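Long-range contact in secreted effector CSEP0064 (PDB 6FMB), which binds host RNA without cleaving it and inhibits the ribosomal RNA degradation induced by ribosome-inactivating proteins, making plants more susceptible to infection: residues G65-L73 with V83-N91. Sequence-based numbering, arbitrary orientation. Where two conformers were deposited one is given.
Sequences GGAVKYYIL and VFSSVGSGN
The ring of Y71 takes F84 CB over one face, off centre toward its rim, with CB 3.6 Å from Y71 CZ, while S86 OG sits in plane at the edge beside CD2 and CE2. The ring of Y70 has F84 O at its edge, near its plane. The rings of Y71 and F84 are turned only 27° from parallel but slid apart, so they barely overlap; their closest approach is the CH-pi contact from F84 CB, with F84 CD2 also lying near Y71 CE1. Y71 reaches across because its CG stands between the backbone N and the carbonyl carbon (chi1 61°), which lays the ring over the neighbouring strand. Beyond it, L73 CD1 meets F84 CE2 at 3.7 Å, the two side chains crossing at about a right angle.

Beneath these groups runs an antiparallel beta hairpin, strand 70-75 against 81-85, an outermost strand of a four-stranded sheet in an RNase-like fold. Y71 and F84 form a hydrogen-bonded pair: Y71 N gives to F84 O and F84 N to Y71 O, both at 2.9 Å. Past the strand ends, S86 N bonds K69 O at 2.9 Å. S86 itself centres an inverse gamma turn. A water donates to K69 O and, in one of two S85 conformers, also bonds S85 OG, giving that carbonyl a second partner.

Alternation sends Y70, I72, V83 and S85 to the other face. There I72 CG2 touches V83 CG2 at 4.1 Å, and Y70 CD1 lies 3.9 Å from S85 CB. Helix 14-24 packs against this side, with A20 and V21 on I72 and V17 on V83; C7, half of the disulfide with C93, touches Y70 and V83.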
# COMPACT_ATOMS: atom_id res chain seq x y z
N GLY A 65 -8.18 10.43 -3.24
CA GLY A 65 -7.91 11.32 -4.37
C GLY A 65 -6.72 12.21 -4.14
O GLY A 65 -6.27 12.41 -3.02
N GLY A 66 -6.23 12.76 -5.24
CA GLY A 66 -5.12 13.71 -5.20
C GLY A 66 -3.76 13.05 -5.27
O GLY A 66 -3.60 11.92 -5.74
N ALA A 67 -2.75 13.78 -4.81
CA ALA A 67 -1.36 13.33 -4.77
C ALA A 67 -1.22 11.99 -4.03
O ALA A 67 -1.91 11.76 -3.03
CB ALA A 67 -0.52 14.38 -4.07
N VAL A 68 -0.35 11.11 -4.54
CA VAL A 68 0.05 9.88 -3.84
C VAL A 68 1.49 10.08 -3.34
O VAL A 68 2.39 10.32 -4.13
CB VAL A 68 -0.07 8.65 -4.77
CG1 VAL A 68 0.54 7.40 -4.15
CG2 VAL A 68 -1.53 8.42 -5.13
N LYS A 69 1.65 10.05 -2.03
CA LYS A 69 2.95 10.18 -1.34
C LYS A 69 3.46 8.86 -0.76
O LYS A 69 4.67 8.64 -0.70
CB LYS A 69 2.84 11.17 -0.17
CG LYS A 69 2.74 12.64 -0.58
CD LYS A 69 2.54 13.60 0.60
CE LYS A 69 3.50 13.31 1.75
NZ LYS A 69 3.62 14.41 2.76
N TYR A 70 2.53 8.04 -0.26
CA TYR A 70 2.81 6.69 0.27
C TYR A 70 1.82 5.71 -0.34
O TYR A 70 0.68 6.08 -0.65
CB TYR A 70 2.68 6.63 1.80
CG TYR A 70 3.38 7.77 2.50
CD1 TYR A 70 4.76 7.75 2.68
CD2 TYR A 70 2.69 8.90 2.95
CE1 TYR A 70 5.43 8.79 3.30
CE2 TYR A 70 3.36 9.95 3.58
CZ TYR A 70 4.73 9.89 3.73
OH TYR A 70 5.44 10.91 4.32
N TYR A 71 2.24 4.46 -0.48
CA TYR A 71 1.34 3.43 -0.98
C TYR A 71 1.74 2.07 -0.48
O TYR A 71 2.88 1.86 -0.05
CB TYR A 71 1.27 3.43 -2.52
CG TYR A 71 2.58 3.16 -3.24
CD1 TYR A 71 2.96 1.86 -3.56
CD2 TYR A 71 3.41 4.21 -3.66
CE1 TYR A 71 4.14 1.61 -4.23
CE2 TYR A 71 4.59 3.96 -4.35
CZ TYR A 71 4.96 2.66 -4.62
OH TYR A 71 6.14 2.41 -5.30
N ILE A 72 0.80 1.13 -0.52
CA ILE A 72 1.08 -0.27 -0.22
C ILE A 72 1.06 -1.10 -1.50
O ILE A 72 0.41 -0.74 -2.48
CB ILE A 72 0.09 -0.85 0.83
CG1 ILE A 72 -1.31 -1.12 0.26
CG2 ILE A 72 0.00 0.09 2.03
CD1 ILE A 72 -2.09 -2.09 1.11
N LEU A 73 1.78 -2.22 -1.44
CA LEU A 73 1.59 -3.34 -2.37
C LEU A 73 1.19 -4.54 -1.52
O LEU A 73 1.83 -4.82 -0.49
CB LEU A 73 2.86 -3.65 -3.16
CG LEU A 73 3.40 -2.55 -4.08
CD1 LEU A 73 4.70 -2.98 -4.73
CD2 LEU A 73 2.40 -2.18 -5.16
N VAL A 83 5.20 -1.44 2.20
CA VAL A 83 4.83 -0.04 2.18
C VAL A 83 5.98 0.77 1.58
O VAL A 83 7.16 0.50 1.86
CB VAL A 83 4.44 0.47 3.59
CG1 VAL A 83 3.89 1.90 3.56
CG2 VAL A 83 3.43 -0.48 4.24
N PHE A 84 5.63 1.78 0.77
CA PHE A 84 6.60 2.60 0.04
C PHE A 84 6.23 4.07 0.08
O PHE A 84 5.07 4.42 0.25
CB PHE A 84 6.64 2.18 -1.45
CG PHE A 84 6.97 0.75 -1.63
CD1 PHE A 84 8.28 0.34 -1.70
CD2 PHE A 84 5.97 -0.20 -1.63
CE1 PHE A 84 8.61 -1.01 -1.80
CE2 PHE A 84 6.28 -1.54 -1.71
CZ PHE A 84 7.60 -1.95 -1.78
N SER A 85 7.26 4.91 -0.07
CA SER A 85 7.06 6.33 -0.34
C SER A 85 7.40 6.60 -1.79
O SER A 85 8.28 5.95 -2.36
CB SER A 85 7.98 7.13 0.58
OG SER A 85 7.65 8.50 0.54
N SER A 86 6.73 7.56 -2.41
CA SER A 86 6.99 7.92 -3.83
C SER A 86 8.16 8.89 -3.99
O SER A 86 8.01 10.03 -4.47
CB SER A 86 5.71 8.49 -4.47
OG SER A 86 4.63 7.56 -4.36
N VAL A 87 9.34 8.39 -3.62
CA VAL A 87 10.64 9.04 -3.73
C VAL A 87 11.57 8.13 -4.60
O VAL A 87 11.08 7.32 -5.38
CB VAL A 87 11.17 9.38 -2.32
CG1 VAL A 87 10.18 10.29 -1.63
CG2 VAL A 87 11.39 8.15 -1.45
N GLY A 88 12.88 8.19 -4.45
CA GLY A 88 13.72 7.40 -5.34
C GLY A 88 14.28 6.23 -4.59
O GLY A 88 13.57 5.31 -4.18
N SER A 89 15.60 6.36 -4.42
CA SER A 89 16.43 5.41 -3.70
C SER A 89 15.75 4.90 -2.47
O SER A 89 15.49 3.71 -2.35
CB SER A 89 17.78 6.06 -3.32
OG SER A 89 18.67 6.08 -4.42
N GLY A 90 15.40 5.81 -1.56
CA GLY A 90 14.88 5.39 -0.25
C GLY A 90 13.40 5.07 -0.18
O GLY A 90 12.78 5.33 0.85
N ASN A 91 12.82 4.49 -1.22
CA ASN A 91 11.37 4.31 -1.27
C ASN A 91 10.81 3.25 -0.31
O ASN A 91 9.68 3.39 0.09
CB ASN A 91 10.84 4.04 -2.70
CG ASN A 91 11.21 2.66 -3.23
OD1 ASN A 91 12.31 2.21 -3.02
ND2 ASN A 91 10.30 2.02 -3.99
O HOH W 1 6.70 10.80 -0.29